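Local coordinates for protein alanine racemase (Corynebacterium glutamicum, PDB 2DY3) that binds pyridoxal-5'-phosphate and belongs to the alanine racemase family, a two-subunit protein pairing a TIM-barrel-type N-terminal domain with a beta-rich C-terminal domain, at residues 68-73 / 92-97; 31-36 / 55-60; 277-282 / 300-305; 216-221 / 230-235. All blocks are in the same frame, centred on the assembly; numbering follows the deposited sequence.

Interaction 1 (68-73 / 92-97)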
# COMPACT_ATOMS: atom_id res chain seq x y z
N LEU B 68 -2.66 14.07 -14.25
CA LEU B 68 -1.74 14.18 -15.39
C LEU B 68 -1.78 15.59 -15.96
O LEU B 68 -0.74 16.17 -16.28
CB LEU B 68 -2.11 13.16 -16.47
CG LEU B 68 -1.79 11.71 -16.09
CD1 LEU B 68 -2.13 10.78 -17.25
CD2 LEU B 68 -0.32 11.60 -15.73
N ARG B 69 -2.98 16.14 -16.10
CA ARG B 69 -3.12 17.49 -16.63
C ARG B 69 -2.47 18.46 -15.65
O ARG B 69 -1.85 19.43 -16.07
CB ARG B 69 -4.59 17.85 -16.84
CG ARG B 69 -5.23 17.18 -18.06
CD ARG B 69 -4.74 17.78 -19.39
NE ARG B 69 -5.36 17.11 -20.53
CZ ARG B 69 -4.70 16.37 -21.43
NH1 ARG B 69 -3.39 16.20 -21.33
NH2 ARG B 69 -5.37 15.78 -22.41
N ASP B 70 -2.61 18.18 -14.35
CA ASP B 70 -2.03 19.01 -13.30
C ASP B 70 -0.51 19.16 -13.42
O ASP B 70 0.02 20.26 -13.27
CB ASP B 70 -2.35 18.44 -11.91
CG ASP B 70 -3.71 18.88 -11.39
OD1 ASP B 70 -4.36 19.74 -12.02
OD2 ASP B 70 -4.13 18.36 -10.33
N ILE B 71 0.20 18.06 -13.68
CA ILE B 71 1.65 18.14 -13.79
C ILE B 71 2.10 18.74 -15.12
O ILE B 71 3.30 18.96 -15.33
CB ILE B 71 2.32 16.76 -13.60
CG1 ILE B 71 1.89 15.80 -14.70
CG2 ILE B 71 1.96 16.19 -12.24
CD1 ILE B 71 2.48 14.42 -14.54
N GLY B 72 1.15 19.00 -16.01
CA GLY B 72 1.50 19.61 -17.28
C GLY B 72 1.49 18.73 -18.50
O GLY B 72 1.89 19.18 -19.58
N ILE B 73 1.05 17.49 -18.36
CA ILE B 73 0.99 16.59 -19.50
C ILE B 73 -0.02 17.20 -20.47
O ILE B 73 -1.17 17.45 -20.10
CB ILE B 73 0.50 15.19 -19.08
CG1 ILE B 73 1.51 14.54 -18.13
CG2 ILE B 73 0.28 14.33 -20.33
CD1 ILE B 73 2.88 14.33 -18.74
N ILE B 92 -13.92 16.20 -18.75
CA ILE B 92 -14.17 16.68 -20.09
C ILE B 92 -13.61 18.10 -20.23
O ILE B 92 -12.96 18.43 -21.22
CB ILE B 92 -15.67 16.72 -20.41
CG1 ILE B 92 -16.26 15.31 -20.38
CG2 ILE B 92 -15.89 17.35 -21.79
CD1 ILE B 92 -17.76 15.26 -20.59
N ASP B 93 -13.87 18.93 -19.22
CA ASP B 93 -13.40 20.31 -19.22
C ASP B 93 -11.87 20.40 -19.29
O ASP B 93 -11.32 21.42 -19.71
CB ASP B 93 -13.87 21.05 -17.96
CG ASP B 93 -15.37 21.19 -17.88
OD1 ASP B 93 -16.03 21.23 -18.94
OD2 ASP B 93 -15.90 21.28 -16.75
N ARG B 94 -11.20 19.34 -18.85
CA ARG B 94 -9.74 19.30 -18.85
C ARG B 94 -9.18 18.52 -20.05
O ARG B 94 -8.04 18.06 -20.03
CB ARG B 94 -9.25 18.67 -17.54
CG ARG B 94 -9.69 19.43 -16.29
CD ARG B 94 -8.52 20.13 -15.64
NE ARG B 94 -7.89 19.29 -14.63
CZ ARG B 94 -6.66 19.47 -14.17
NH1 ARG B 94 -5.90 20.47 -14.62
NH2 ARG B 94 -6.19 18.67 -13.23
N ASN B 95 -10.00 18.39 -21.09
CA ASN B 95 -9.60 17.68 -22.30
C ASN B 95 -9.15 16.25 -22.02
O ASN B 95 -8.15 15.79 -22.56
CB ASN B 95 -8.50 18.46 -23.03
CG ASN B 95 -8.11 17.82 -24.35
OD1 ASN B 95 -8.97 17.41 -25.14
ND2 ASN B 95 -6.81 17.73 -24.61
N ILE B 96 -9.90 15.56 -21.18
CA ILE B 96 -9.61 14.18 -20.85
C ILE B 96 -10.59 13.29 -21.62
O ILE B 96 -11.80 13.49 -21.54
CB ILE B 96 -9.76 13.91 -19.33
CG1 ILE B 96 -8.67 14.67 -18.57
CG2 ILE B 96 -9.68 12.41 -19.05
CD1 ILE B 96 -8.87 14.69 -17.06
N ASP B 97 -10.06 12.34 -22.38
CA ASP B 97 -10.92 11.43 -23.13
C ASP B 97 -11.54 10.44 -22.14
O ASP B 97 -10.87 9.96 -21.23
CB ASP B 97 -10.11 10.65 -24.18
CG ASP B 97 -9.60 11.53 -25.30
OD1 ASP B 97 -9.24 10.98 -26.35
OD2 ASP B 97 -9.54 12.77 -25.13
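Arg69 reaches from helix 62-70 to the carbonyls of Arg94 and Asn95, at the end of the Ile92-Asn95 turn. Its CB lies over one face of the Arg94 guanidinium, 3.7 Å from Arg94 NH1. CG passes on to the side chain of Ile96, and a bend at the second torsion (chi2 -72°) brings CD and NE beside Arg94 O. Arg69 NE gives its N-H to Arg94 O at 2.9 Å, with that oxygen in the guanidinium plane. Arg69 NH2 reaches Asn95 O in an almost straight bond of 2.8 Å. Arg69 NH1 turns back to its own side, to Ile73 O at 2.8 Å, and also meets Gln75 O. One residue further on, Asp70 OD1 forms a salt bridge with the edge of the Arg94 guanidinium; the approach to NH2 is modelled so short that its length is doubtful, and the bond to NH1 is weak. Gly72, at positive phi, ends helix 62-70 in a Schellman motif, and Asn95 does the same for helix 88-92. The carbonyls that Arg69 collects therefore belong to chain leaving two helices of the barrel. A single cation bridging them, with the Asp70 carboxylate pairing with the second arginine, probably ties these turns together electrostatically at the surface.

Interaction 2 (31-36 / 55-60). With PLP (pyridoxal-5'-phosphate), chain F.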
# COMPACT_ATOMS: atom_id res chain seq x y z
N ALA B 31 1.20 5.65 -23.16
CA ALA B 31 1.87 5.13 -21.97
C ALA B 31 0.87 4.96 -20.83
O ALA B 31 0.25 5.92 -20.38
CB ALA B 31 2.99 6.08 -21.54
N VAL B 32 0.71 3.73 -20.35
CA VAL B 32 -0.22 3.48 -19.25
C VAL B 32 0.48 3.78 -17.93
O VAL B 32 1.36 3.04 -17.51
CB VAL B 32 -0.75 2.03 -19.27
CG1 VAL B 32 -1.66 1.80 -18.06
CG2 VAL B 32 -1.51 1.78 -20.55
N VAL B 33 0.07 4.86 -17.28
CA VAL B 33 0.67 5.25 -16.01
C VAL B 33 -0.29 5.32 -14.84
O VAL B 33 -0.12 6.14 -13.94
CB VAL B 33 1.42 6.59 -16.15
CG1 VAL B 33 2.51 6.46 -17.19
CG2 VAL B 33 0.45 7.71 -16.52
N LYS B 34 -1.30 4.46 -14.86
CA LYS B 34 -2.28 4.39 -13.77
C LYS B 34 -1.56 3.94 -12.48
O LYS B 34 -0.39 3.55 -12.51
CB LYS B 34 -3.38 3.38 -14.14
CG LYS B 34 -2.88 1.94 -14.18
CD LYS B 34 -3.72 1.02 -15.08
CE LYS B 34 -3.32 -0.41 -14.79
NZ LYS B 34 -3.71 -1.53 -15.70
N ALA B 35 -2.27 3.99 -11.36
CA ALA B 35 -1.70 3.57 -10.07
C ALA B 35 -0.42 4.33 -9.74
O ALA B 35 0.54 3.77 -9.21
CB ALA B 35 -1.42 2.07 -10.10
N ASN B 36 -0.41 5.62 -10.06
CA ASN B 36 0.75 6.47 -9.81
C ASN B 36 1.97 5.93 -10.54
O ASN B 36 3.04 5.75 -9.95
CB ASN B 36 1.03 6.57 -8.30
CG ASN B 36 2.06 7.62 -7.97
OD1 ASN B 36 2.30 8.55 -8.74
ND2 ASN B 36 2.67 7.50 -6.80
N ASP B 55 2.86 9.42 -27.23
CA ASP B 55 1.85 10.14 -28.00
C ASP B 55 0.61 10.39 -27.15
O ASP B 55 -0.19 11.28 -27.43
CB ASP B 55 1.46 9.33 -29.23
CG ASP B 55 2.61 9.16 -30.19
OD1 ASP B 55 3.03 10.17 -30.77
OD2 ASP B 55 3.09 8.02 -30.34
N ALA B 56 0.47 9.59 -26.10
CA ALA B 56 -0.69 9.71 -25.22
C ALA B 56 -0.45 8.96 -23.92
O ALA B 56 0.56 8.28 -23.76
CB ALA B 56 -1.92 9.15 -25.93
N PHE B 57 -1.39 9.10 -22.99
CA PHE B 57 -1.30 8.43 -21.69
C PHE B 57 -2.63 7.79 -21.33
O PHE B 57 -3.70 8.31 -21.66
CB PHE B 57 -0.91 9.44 -20.61
CG PHE B 57 0.52 9.89 -20.69
CD1 PHE B 57 1.53 9.14 -20.11
CD2 PHE B 57 0.85 11.06 -21.36
CE1 PHE B 57 2.86 9.55 -20.21
CE2 PHE B 57 2.17 11.47 -21.47
CZ PHE B 57 3.18 10.71 -20.89
N GLY B 58 -2.56 6.66 -20.65
CA GLY B 58 -3.76 5.97 -20.24
C GLY B 58 -3.78 5.78 -18.74
O GLY B 58 -2.76 5.41 -18.14
N VAL B 59 -4.92 6.08 -18.12
CA VAL B 59 -5.05 5.88 -16.68
C VAL B 59 -6.41 5.26 -16.41
O VAL B 59 -7.26 5.19 -17.29
CB VAL B 59 -4.96 7.21 -15.86
CG1 VAL B 59 -3.55 7.76 -15.92
CG2 VAL B 59 -5.98 8.22 -16.37
N ALA B 60 -6.59 4.80 -15.17
CA ALA B 60 -7.85 4.19 -14.79
C ALA B 60 -8.92 5.19 -14.40
O ALA B 60 -10.01 5.20 -14.97
CB ALA B 60 -7.63 3.21 -13.64
N1 PLP F . -4.77 -1.10 -20.84
C2 PLP F . -5.69 -1.16 -19.80
C2A PLP F . -7.17 -0.97 -20.10
C3 PLP F . -5.22 -1.41 -18.49
O3 PLP F . -6.11 -1.48 -17.44
C4 PLP F . -3.82 -1.58 -18.26
C4A PLP F . -3.25 -1.89 -16.85
C5 PLP F . -2.92 -1.53 -19.37
C6 PLP F . -3.41 -1.28 -20.65
C5A PLP F . -1.44 -1.73 -19.23
O4P PLP F . -1.11 -3.11 -19.27
P PLP F . 0.38 -3.74 -19.14
O1P PLP F . 1.00 -3.24 -17.92
O2P PLP F . 0.10 -5.17 -19.10
O3P PLP F . 1.06 -3.26 -20.37
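Lys34 CG is folded between its backbone N and carbonyl carbon (chi1 68°), and beyond it the chain runs extended to pyridoxal-5'-phosphate. This carries NZ away from strand 56-59 to a covalent bond with C4A of that ligand, 1.3 Å long, while Lys34 CB stays behind against Val59 CA and Ala60 N. Val32, with CG1 anti to its backbone N (chi1 177°), lays both methyls on the ligand: CG2 is 3.6 Å from ring atom C6 and CG1 rests on C5A. The backbones beneath are neighbouring parallel strands of the TIM-barrel-type domain, 28-32 and 56-59, and Lys34 and pyridoxal-5'-phosphate sit where the first of them runs out. Ala31 bonds strand 56-59 through both its N, to Ala56 O at 2.8 Å, and its O, to Gly58 N at 2.9 Å, which straddle Phe57. Val33 N closes the ladder on Gly58 O at 3.0 Å. Gly58 pairs with Val32 on the ligand side of the sheet. On the other face Ala31 CB touches Phe57 CD1 at 3.7 Å, in a layer continued by Ile49 of helix 42-50. Just past the strand's end Val33 CG2 reaches both Phe57 CD1 and Val59 CG1, each at 4.0 Å. Asp305 of the second subunit packs on Lys34.

Interaction 3 (277-282 / 300-305)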
# COMPACT_ATOMS: atom_id res chain seq x y z
N ASP B 277 4.42 -1.61 5.43
CA ASP B 277 5.18 -0.96 4.37
C ASP B 277 5.10 -1.69 3.03
O ASP B 277 5.70 -1.27 2.05
CB ASP B 277 6.65 -0.81 4.81
CG ASP B 277 6.78 -0.09 6.15
OD1 ASP B 277 6.51 1.13 6.21
OD2 ASP B 277 7.15 -0.76 7.15
N GLY B 278 4.36 -2.79 2.99
CA GLY B 278 4.23 -3.53 1.75
C GLY B 278 4.80 -4.93 1.77
O GLY B 278 4.58 -5.70 0.83
N MET B 279 5.55 -5.27 2.81
CA MET B 279 6.13 -6.59 2.92
C MET B 279 5.08 -7.55 3.45
O MET B 279 4.76 -7.53 4.64
CB MET B 279 7.32 -6.60 3.87
CG MET B 279 7.98 -7.97 4.03
SD MET B 279 8.91 -8.52 2.56
CE MET B 279 7.70 -9.29 1.64
N PRO B 280 4.53 -8.39 2.58
CA PRO B 280 3.50 -9.37 2.96
C PRO B 280 3.99 -10.31 4.06
O PRO B 280 5.16 -10.69 4.09
CB PRO B 280 3.25 -10.13 1.66
CG PRO B 280 3.54 -9.11 0.61
CD PRO B 280 4.79 -8.45 1.13
N ARG B 281 3.09 -10.67 4.97
CA ARG B 281 3.44 -11.59 6.04
C ARG B 281 3.69 -12.97 5.42
O ARG B 281 4.49 -13.76 5.92
CB ARG B 281 2.30 -11.67 7.07
CG ARG B 281 2.09 -10.38 7.84
CD ARG B 281 0.88 -10.42 8.76
NE ARG B 281 0.96 -11.47 9.78
CZ ARG B 281 0.32 -12.64 9.71
NH1 ARG B 281 -0.45 -12.91 8.67
NH2 ARG B 281 0.46 -13.53 10.68
N HIS B 282 3.02 -13.23 4.30
CA HIS B 282 3.15 -14.50 3.58
C HIS B 282 4.50 -14.70 2.91
O HIS B 282 4.85 -15.81 2.51
CB HIS B 282 2.05 -14.62 2.51
CG HIS B 282 0.68 -14.81 3.08
ND1 HIS B 282 -0.47 -14.71 2.31
CD2 HIS B 282 0.26 -15.10 4.33
CE1 HIS B 282 -1.52 -14.94 3.07
NE2 HIS B 282 -1.11 -15.18 4.30
N GLY B 300 11.73 -15.99 10.35
CA GLY B 300 10.75 -15.61 11.35
C GLY B 300 9.53 -14.91 10.79
O GLY B 300 9.29 -14.91 9.59
N ARG B 301 8.77 -14.30 11.69
CA ARG B 301 7.55 -13.61 11.31
C ARG B 301 7.80 -12.19 10.83
O ARG B 301 8.64 -11.47 11.37
CB ARG B 301 6.59 -13.56 12.50
CG ARG B 301 6.57 -14.84 13.33
CD ARG B 301 5.33 -14.94 14.19
NE ARG B 301 4.13 -15.21 13.39
CZ ARG B 301 2.94 -15.50 13.89
NH1 ARG B 301 2.77 -15.56 15.21
NH2 ARG B 301 1.91 -15.74 13.08
N VAL B 302 7.08 -11.79 9.78
CA VAL B 302 7.20 -10.43 9.29
C VAL B 302 6.27 -9.64 10.20
O VAL B 302 5.10 -9.97 10.34
CB VAL B 302 6.70 -10.30 7.83
CG1 VAL B 302 6.56 -8.81 7.46
CG2 VAL B 302 7.67 -10.99 6.87
N CYS B 303 6.81 -8.62 10.85
CA CYS B 303 5.98 -7.81 11.74
C CYS B 303 5.49 -6.55 11.04
O CYS B 303 5.74 -6.35 9.85
CB CYS B 303 6.75 -7.48 13.01
SG CYS B 303 7.02 -8.96 14.04
N MET B 304 4.77 -5.72 11.78
CA MET B 304 4.22 -4.51 11.21
C MET B 304 5.27 -3.52 10.71
O MET B 304 5.11 -2.94 9.64
CB MET B 304 3.30 -3.81 12.23
CG MET B 304 2.35 -2.81 11.60
SD MET B 304 1.03 -2.18 12.68
CE MET B 304 1.04 -0.49 12.20
N ASP B 305 6.35 -3.36 11.47
CA ASP B 305 7.37 -2.40 11.08
C ASP B 305 8.70 -2.98 10.63
O ASP B 305 9.58 -2.25 10.18
CB ASP B 305 7.63 -1.43 12.24
CG ASP B 305 6.36 -0.89 12.84
OD1 ASP B 305 5.59 -0.20 12.13
OD2 ASP B 305 6.12 -1.16 14.03
O HOH W 1 5.16 -13.50 8.52
O HOH W 2 2.78 -11.13 11.65
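Val302 points its side chain toward 277-282 and meets Met279 at about a right angle. Its CG1, anti to the backbone N (chi1 168°), comes within 3.8 Å of Met279 CG and 3.6 Å of Met279 O, while CG2 lies by Pro280 O at 3.8 Å. A chi1 of 180° puts Met279 CG against the valine; the later bends turn SD and CE from there. Arg281 and Arg301 run side by side and point the same way, their guanidinium planes turned 55° to one another. Arg281 NH2 and Arg301 NH2 approach to 3.6 Å, a like-charge pair that probably costs some energy. Glu347 of the second subunit packs on Arg281.

No direct hydrogen bond joins the two segments; water does the work. One molecule donates to Arg281 O at 2.7 Å and accepts from Val302 N at 2.9 Å. A second accepts from Arg281 NE, lying in the guanidinium plane at 2.6 Å, and donates to Val302 O at 2.9 Å. Val302 is thus tied at both its backbone N and O. At the far end Asp277 and Asp305 share Arg355, which forms a salt bridge with each.

Both segments lie at the subunit interface: Arg129 of the second subunit bonds Arg301 O, and Asp305 touches a pyridoxal-5'-phosphate beside Lys34 of that subunit. They run nearly antiparallel as loops of the beta-rich C-terminal domain, one between strands 267-271 and 288-291, the other between strands 294-299 and 307-312.

Interaction 4 (216-221 / 230-235). With PLP (pyridoxal-5'-phosphate), chain F.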
# COMPACT_ATOMS: atom_id res chain seq x y z
N GLY B 216 2.10 -0.68 -20.42
CA GLY B 216 2.36 -0.04 -19.15
C GLY B 216 3.64 -0.61 -18.58
O GLY B 216 4.69 0.04 -18.57
N LEU B 217 3.54 -1.86 -18.13
CA LEU B 217 4.63 -2.62 -17.53
C LEU B 217 6.01 -2.40 -18.16
O LEU B 217 6.98 -2.16 -17.45
CB LEU B 217 4.25 -4.10 -17.55
CG LEU B 217 4.94 -5.12 -16.63
CD1 LEU B 217 6.29 -5.39 -17.16
CD2 LEU B 217 5.00 -4.64 -15.19
N ALA B 218 6.09 -2.48 -19.49
CA ALA B 218 7.37 -2.31 -20.18
C ALA B 218 8.09 -0.98 -19.94
O ALA B 218 9.32 -0.92 -19.98
CB ALA B 218 7.19 -2.55 -21.68
N PHE B 219 7.33 0.10 -19.71
CA PHE B 219 7.95 1.40 -19.48
C PHE B 219 8.79 1.40 -18.21
O PHE B 219 9.74 2.18 -18.07
CB PHE B 219 6.89 2.51 -19.36
CG PHE B 219 6.31 2.95 -20.68
CD1 PHE B 219 5.22 2.31 -21.23
CD2 PHE B 219 6.88 4.01 -21.37
CE1 PHE B 219 4.69 2.72 -22.45
CE2 PHE B 219 6.36 4.43 -22.58
CZ PHE B 219 5.27 3.78 -23.12
N TYR B 220 8.43 0.52 -17.28
CA TYR B 220 9.12 0.42 -16.01
C TYR B 220 10.25 -0.60 -16.06
O TYR B 220 10.87 -0.92 -15.04
CB TYR B 220 8.10 0.08 -14.92
CG TYR B 220 6.90 1.01 -14.98
CD1 TYR B 220 7.03 2.36 -14.67
CD2 TYR B 220 5.67 0.56 -15.44
CE1 TYR B 220 5.98 3.23 -14.83
CE2 TYR B 220 4.61 1.43 -15.60
CZ TYR B 220 4.77 2.77 -15.29
OH TYR B 220 3.71 3.64 -15.44
N GLY B 221 10.51 -1.12 -17.26
CA GLY B 221 11.59 -2.06 -17.46
C GLY B 221 11.37 -3.51 -17.06
O GLY B 221 12.34 -4.24 -16.85
N HIS B 230 14.12 -7.80 -24.55
CA HIS B 230 13.73 -6.61 -25.30
C HIS B 230 14.63 -5.42 -24.99
O HIS B 230 14.40 -4.32 -25.49
CB HIS B 230 12.26 -6.26 -25.03
CG HIS B 230 11.29 -7.32 -25.46
ND1 HIS B 230 10.69 -8.19 -24.58
CD2 HIS B 230 10.85 -7.67 -26.69
CE1 HIS B 230 9.92 -9.02 -25.24
NE2 HIS B 230 10.00 -8.73 -26.53
N GLY B 231 15.66 -5.65 -24.19
CA GLY B 231 16.58 -4.58 -23.85
C GLY B 231 16.01 -3.55 -22.90
O GLY B 231 16.39 -2.37 -22.94
N LEU B 232 15.10 -3.98 -22.04
CA LEU B 232 14.48 -3.07 -21.08
C LEU B 232 15.34 -2.90 -19.84
O LEU B 232 16.12 -3.79 -19.49
CB LEU B 232 13.09 -3.59 -20.69
CG LEU B 232 12.11 -3.68 -21.86
CD1 LEU B 232 10.72 -4.04 -21.36
CD2 LEU B 232 12.07 -2.33 -22.58
N LYS B 233 15.20 -1.75 -19.18
CA LYS B 233 15.96 -1.45 -17.97
C LYS B 233 15.05 -1.23 -16.76
O LYS B 233 14.35 -0.22 -16.68
CB LYS B 233 16.82 -0.21 -18.20
CG LYS B 233 18.21 -0.49 -18.72
CD LYS B 233 18.18 -1.42 -19.91
CE LYS B 233 19.59 -1.80 -20.34
NZ LYS B 233 19.56 -2.87 -21.38
N PRO B 234 15.05 -2.17 -15.81
CA PRO B 234 14.22 -2.04 -14.61
C PRO B 234 14.47 -0.68 -13.98
O PRO B 234 15.60 -0.22 -13.93
CB PRO B 234 14.70 -3.20 -13.74
CG PRO B 234 15.02 -4.25 -14.76
CD PRO B 234 15.77 -3.45 -15.81
N ALA B 235 13.42 -0.03 -13.49
CA ALA B 235 13.57 1.29 -12.92
C ALA B 235 13.41 1.39 -11.40
O ALA B 235 13.79 2.39 -10.80
CB ALA B 235 12.60 2.25 -13.60
N1 PLP F . -4.77 -1.10 -20.84
C2 PLP F . -5.69 -1.16 -19.80
C2A PLP F . -7.17 -0.97 -20.10
C3 PLP F . -5.22 -1.41 -18.49
O3 PLP F . -6.11 -1.48 -17.44
C4 PLP F . -3.82 -1.58 -18.26
C4A PLP F . -3.25 -1.89 -16.85
C5 PLP F . -2.92 -1.53 -19.37
C6 PLP F . -3.41 -1.28 -20.65
C5A PLP F . -1.44 -1.73 -19.23
O4P PLP F . -1.11 -3.11 -19.27
P PLP F . 0.38 -3.74 -19.14
O1P PLP F . 1.00 -3.24 -17.92
O2P PLP F . 0.10 -5.17 -19.10
O3P PLP F . 1.06 -3.26 -20.37
O HOH W 3 14.10 -5.81 -17.87
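Behind the phosphate-binding end of the pyridoxal-5'-phosphate pocket, the 3-10 turn 217-220 leans on the loop that leads into strand 236-247, with Ala218 touching Leu232 and Tyr220 bonded to Ala235. Leu232 aims its side chain at the turn; with CG anti to the carbonyl carbon (chi1 -62°), CD1 comes to rest 3.8 Å from Ala218 CB and close to Ala218 O. Next to it, Leu232 CB covers Gly221 CA. Gly221, at positive phi, packs closely on 230-235, and the C-H of Gly221 CA makes a 3.4 Å contact with Lys233 O. The direct hydrogen bond of the pair is Ala235 N to Tyr220 O, 3.1 Å long, with the donor standing above the carbonyl plane. Pro234 CG lies 3.4 Å from Gly221 O, which also takes a hydrogen bond from a water at 2.6 Å; the same water reaches Leu232 O only weakly.

At the start of the turn, two consecutive backbone N-H groups grip the phosphate: Gly216 N bonds O3P at 2.8 Å and Leu217 N bonds O1P at 2.9 Å. Ser199 N, Tyr38 OH and Tyr346 OH add further bonds to pyridoxal-5'-phosphate. Holding phosphate oxygens by main-chain N-H groups where a short helical turn begins is a familiar device of phosphate sites in TIM-barrel proteins.

Overall arrangement
From the N terminus, interaction 2 comes first, closing the loop from strand 28-32 through helix 42-50 to strand 56-59. Interaction 1 follows, joining the end of helix 62-70 to the turn before strand 97-100; the two touch where Leu68 packs on Phe57 and Val59, and Ile73 on Phe57. Interaction 4 closes a short loop between strand 212-213 and strand 236-247, meeting interaction 2 through Tyr220 and Phe219 and sharing its pyridoxal-5'-phosphate. Interaction 3 comes last, in the C-terminal domain, its centre about 30 Å from that of interaction 2, and both touch the second subunit. All four run in series along the chain, without nesting or crossing.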